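Local coordinates for probable GTP-binding protein EngB (Pyrococcus horikoshii, PDB 2CXX), which binds guanine nucleotide, probably together with magnesium, and is thought to be needed for normal cell division and septation, at residues G59-K62 with E63-E66; G106-P109 with I110-F114. All blocks are in the same frame, centred on the assembly; numbering follows the deposited sequence.

Contact 1: G59-K62 with E63-E66; sequences GLPK and EVQE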
loop_
_atom_site.group_PDB
_atom_site.type_symbol
_atom_site.label_atom_id
_atom_site.label_comp_id
_atom_site.label_asym_id
_atom_site.label_seq_id
_atom_site.Cartn_x
_atom_site.Cartn_y
_atom_site.Cartn_z
ATOM N N GLY A 59 -11.845 12.551 -12.757
ATOM C CA GLY A 59 -11.334 12.522 -14.107
ATOM C C GLY A 59 -11.002 11.119 -14.548
ATOM O O GLY A 59 -10.849 10.869 -15.736
ATOM N N LEU A 60 -10.868 10.199 -13.602
ATOM C CA LEU A 60 -10.546 8.820 -13.951
ATOM C C LEU A 60 -11.868 8.074 -13.993
ATOM O O LEU A 60 -12.498 7.861 -12.954
ATOM C CB LEU A 60 -9.644 8.198 -12.879
ATOM C CG LEU A 60 -9.188 6.793 -13.222
ATOM C CD1 LEU A 60 -8.190 6.879 -14.369
ATOM C CD2 LEU A 60 -8.544 6.153 -12.029
ATOM N N PRO A 61 -12.327 7.696 -15.202
ATOM C CA PRO A 61 -13.581 6.977 -15.337
ATOM C C PRO A 61 -13.555 5.681 -14.512
ATOM O O PRO A 61 -12.503 5.035 -14.352
ATOM C CB PRO A 61 -13.666 6.722 -16.831
ATOM C CG PRO A 61 -12.892 7.799 -17.422
ATOM C CD PRO A 61 -11.691 7.870 -16.515
ATOM N N LYS A 62 -14.696 5.251 -14.025
ATOM C CA LYS A 62 -14.648 4.045 -13.230
ATOM C C LYS A 62 -14.293 2.789 -14.034
ATOM O O LYS A 62 -13.840 1.843 -13.450
ATOM C CB LYS A 62 -15.940 3.846 -12.462
ATOM C CG LYS A 62 -17.125 3.317 -13.264
ATOM C CD LYS A 62 -17.521 1.993 -12.614
ATOM C CE LYS A 62 -18.726 1.318 -13.271
ATOM N NZ LYS A 62 -18.987 -0.034 -12.646
ATOM N N GLU A 63 -14.487 2.803 -15.357
ATOM C CA GLU A 63 -14.151 1.651 -16.220
ATOM C C GLU A 63 -12.623 1.559 -16.324
ATOM O O GLU A 63 -12.072 0.471 -16.447
ATOM C CB GLU A 63 -14.674 1.845 -17.676
ATOM C CG GLU A 63 -16.169 1.937 -17.894
ATOM C CD GLU A 63 -16.818 3.175 -17.286
ATOM O OE1 GLU A 63 -16.123 4.188 -17.128
ATOM O OE2 GLU A 63 -18.041 3.113 -16.983
ATOM N N VAL A 64 -11.948 2.700 -16.281
ATOM C CA VAL A 64 -10.520 2.728 -16.428
ATOM C C VAL A 64 -9.923 2.336 -15.095
ATOM O O VAL A 64 -8.860 1.705 -15.022
ATOM C CB VAL A 64 -10.076 4.127 -16.896
ATOM C CG1 VAL A 64 -8.588 4.191 -17.055
ATOM C CG2 VAL A 64 -10.811 4.455 -18.245
ATOM N N GLN A 65 -10.625 2.728 -14.047
ATOM C CA GLN A 65 -10.279 2.377 -12.676
ATOM C C GLN A 65 -10.251 0.834 -12.584
ATOM O O GLN A 65 -9.300 0.261 -12.076
ATOM C CB GLN A 65 -11.350 2.956 -11.746
ATOM C CG GLN A 65 -11.026 2.938 -10.287
ATOM C CD GLN A 65 -12.221 3.438 -9.432
ATOM O OE1 GLN A 65 -12.606 2.794 -8.465
ATOM N NE2 GLN A 65 -12.789 4.543 -9.811
ATOM N N GLU A 66 -11.298 0.164 -13.074
ATOM C CA GLU A 66 -11.329 -1.306 -13.038
ATOM C C GLU A 66 -10.251 -1.897 -13.935
ATOM O O GLU A 66 -9.639 -2.928 -13.596
ATOM C CB GLU A 66 -12.683 -1.879 -13.493
ATOM C CG GLU A 66 -12.716 -3.406 -13.361
ATOM C CD GLU A 66 -14.073 -4.043 -13.555
ATOM O OE1 GLU A 66 -15.068 -3.537 -12.980
ATOM O OE2 GLU A 66 -14.138 -5.089 -14.255
HETATM O O HOH W 1 -16.357 -0.774 -13.575
#

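Contact 2: G106-P109 with I110-F114; sequences GEIP and IDVEF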
loop_
_atom_site.group_PDB
_atom_site.type_symbol
_atom_site.label_atom_id
_atom_site.label_comp_id
_atom_site.label_asym_id
_atom_site.label_seq_id
_atom_site.Cartn_x
_atom_site.Cartn_y
_atom_site.Cartn_z
ATOM N N GLY A 106 -22.860 -3.406 1.244
ATOM C CA GLY A 106 -22.543 -4.717 0.713
ATOM C C GLY A 106 -21.438 -4.822 -0.300
ATOM O O GLY A 106 -21.474 -5.710 -1.128
ATOM N N GLU A 107 -20.455 -3.933 -0.261
ATOM C CA GLU A 107 -19.348 -4.010 -1.211
ATOM C C GLU A 107 -18.084 -4.308 -0.409
ATOM O O GLU A 107 -17.989 -3.959 0.779
ATOM C CB GLU A 107 -19.161 -2.682 -1.955
ATOM C CG GLU A 107 -20.421 -2.119 -2.615
ATOM C CD GLU A 107 -20.144 -0.850 -3.430
ATOM O OE1 GLU A 107 -19.041 -0.262 -3.301
ATOM O OE2 GLU A 107 -21.039 -0.425 -4.198
ATOM N N ILE A 108 -17.112 -4.918 -1.077
ATOM C CA ILE A 108 -15.876 -5.285 -0.424
ATOM C C ILE A 108 -14.949 -4.098 -0.566
ATOM O O ILE A 108 -14.645 -3.707 -1.676
ATOM C CB ILE A 108 -15.207 -6.470 -1.135
ATOM C CG1 ILE A 108 -16.259 -7.567 -1.345
ATOM C CG2 ILE A 108 -13.941 -6.886 -0.354
ATOM C CD1 ILE A 108 -16.568 -8.282 -0.087
ATOM N N PRO A 109 -14.514 -3.515 0.569
ATOM C CA PRO A 109 -13.598 -2.354 0.488
ATOM C C PRO A 109 -12.306 -2.744 -0.250
ATOM O O PRO A 109 -11.795 -3.861 -0.106
ATOM C CB PRO A 109 -13.319 -2.013 1.931
ATOM C CG PRO A 109 -14.530 -2.622 2.687
ATOM C CD PRO A 109 -14.761 -3.908 1.963
ATOM N N ILE A 110 -11.806 -1.804 -1.052
ATOM C CA ILE A 110 -10.592 -2.035 -1.838
ATOM C C ILE A 110 -9.395 -2.494 -0.971
ATOM O O ILE A 110 -8.613 -3.423 -1.344
ATOM C CB ILE A 110 -10.174 -0.716 -2.514
ATOM C CG1 ILE A 110 -11.165 -0.329 -3.595
ATOM C CG2 ILE A 110 -8.788 -0.843 -3.093
ATOM C CD1 ILE A 110 -10.864 1.034 -4.179
ATOM N N ASP A 111 -9.177 -1.837 0.136
ATOM C CA ASP A 111 -8.040 -2.189 0.987
ATOM C C ASP A 111 -8.075 -3.620 1.506
ATOM O O ASP A 111 -7.046 -4.299 1.635
ATOM C CB ASP A 111 -7.945 -1.249 2.186
ATOM C CG ASP A 111 -7.309 0.115 1.835
ATOM O OD1 ASP A 111 -6.589 0.266 0.832
ATOM O OD2 ASP A 111 -7.584 1.058 2.581
ATOM N N VAL A 112 -9.284 -4.048 1.871
ATOM C CA VAL A 112 -9.505 -5.378 2.413
ATOM C C VAL A 112 -9.324 -6.389 1.262
ATOM O O VAL A 112 -8.641 -7.391 1.403
ATOM C CB VAL A 112 -10.920 -5.465 2.922
ATOM C CG1 VAL A 112 -11.302 -6.937 3.194
ATOM C CG2 VAL A 112 -11.090 -4.593 4.158
ATOM N N GLU A 113 -9.935 -6.094 0.136
ATOM C CA GLU A 113 -9.855 -6.957 -1.019
ATOM C C GLU A 113 -8.414 -7.150 -1.415
ATOM O O GLU A 113 -7.965 -8.293 -1.649
ATOM C CB GLU A 113 -10.632 -6.364 -2.209
ATOM C CG GLU A 113 -10.680 -7.345 -3.349
ATOM C CD GLU A 113 -11.271 -6.778 -4.641
ATOM O OE1 GLU A 113 -11.430 -7.553 -5.620
ATOM O OE2 GLU A 113 -11.547 -5.553 -4.698
ATOM N N PHE A 114 -7.649 -6.058 -1.455
ATOM C CA PHE A 114 -6.257 -6.183 -1.891
ATOM C C PHE A 114 -5.323 -6.896 -0.916
ATOM O O PHE A 114 -4.497 -7.718 -1.330
ATOM C CB PHE A 114 -5.667 -4.809 -2.237
ATOM C CG PHE A 114 -4.400 -4.904 -3.000
ATOM C CD1 PHE A 114 -4.386 -5.392 -4.281
ATOM C CD2 PHE A 114 -3.208 -4.537 -2.398
ATOM C CE1 PHE A 114 -3.143 -5.512 -4.962
ATOM C CE2 PHE A 114 -1.972 -4.646 -3.058
ATOM C CZ PHE A 114 -1.958 -5.145 -4.349
HETATM O O HOH W 2 -13.162 -3.804 -3.833
#

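Contact 1: G59-K62 with E63-E66
Lys62 and Glu66 sit one turn apart at the start of helix 62-79 and meet in two ways. In the backbone, Glu66 N gives its hydrogen to Lys62 O at 3.1 Å. Outside the backbone, a water joins the two charged ends.

The Lys62 chain can be followed outward. CB comes within 4.2 Å of Gln65 NE2. The first torsion (chi1 77°) puts CG between the backbone N and the carbonyl carbon. This brings CG to 3.4 Å from Glu63 N. The Glu63 chain, bent at chi2, brings OE2 to 3.8 Å from Lys62 CG. CD still passes the Glu63 amide. CE runs on beside the same carboxylate oxygen, but only loosely. Beyond the bend at chi2 the lysine chain is extended. Its NZ makes no direct ion pair with Glu63 or Glu66. Instead it donates to the water at 2.9 Å, and the water donates to Glu66 OE1.

Pro61 takes the N-cap position. Its carbonyl oxygen accepts from Gln65 N at 3.0 Å. A weak second bond comes from Val64 N. The proline ring lies side by side with Val64, with CB 3.9 Å from Val64 CG2. The other branch of Val64, CG1, meets Leu60 CD1 at 3.8 Å. Val64 is thus flanked by Pro61 on one methyl and Leu60 on the other. Leu60 and Val64 also touch Arg36, in a predicted GTP-binding segment, and Gln65 rests on Phe56.

This is a helix start with proline at the N-cap position. It lies downstream of Asp50-Gly53, a predicted GTP-binding segment, in the region that probably corresponds to switch II, as in other G domains.

Contact 2: G106-P109 with I110-F114
Ile108 and Glu113 are joined by a water as well as by direct packing: one water bridges Ile108 O and Glu113 OE2 over the start of the helix. The water donates to Ile108 O at 2.6 Å and to Glu113 OE2 at 2.5 Å. It spans the N-terminus of helix 110-120, where Pro109 holds the N-cap position. The preceding helix 94-104 ends in a Schellman motif with Gly106 as its C-prime residue. The contact lies in the loop between helix 94-104 and helix 110-120 and in the first turn of the latter.

Glu113 reaches the water with an extended chain, its CG anti to the backbone N (chi1 -173°). The same OE2 forms a salt bridge with Lys69 on helix 62-79. Lys69 and the water thus both help to fix this carboxylate.

Nearer the backbone, the Ile108 and Glu113 side chains cross at about a right angle. The branch methyl Ile108 CG2 touches Glu113 CB at 3.8 Å, while the longer arm of Ile108 leads away. Ile108 CG2 also comes loosely near Val112 CG1.

Pro109 is buried. Its side chain touches Ile99 and Trp102 of helix 94-104. Its CB meets the Val112 branch methyl CG2 at 4.1 Å. Val112 in turn packs on Lys148 and Phe149 of helix 138-149. Pro109 thus faces helix 94-104 and Val112 faces helix 138-149. Ile110 packs on Arg9 and Phe54.

The first turn is closed by the backbone: Glu113 N donates to Pro109 O at 2.9 Å, with an N-H...O angle of 168°.

Contact 1 and contact 2 are both helix starts with proline at the N-cap position, and they follow one another along the chain. Their centres are about 17 Å apart. Their nearest atoms are about 5 Å apart, and the two do not touch. The helices they begin, 62-79 and 110-120, are nevertheless tied together by the Lys69 salt bridge. Neither contact reaches the nucleotide: the side chain of Leu60 is about 11 Å, and that of Asp111 about 10 Å, from the bound GDP. The Leu60 side chain is about 6 Å from that of Thr35, a predicted magnesium ligand. Asp111 forms a long, weak ion pair with Arg9, within the predicted P-loop.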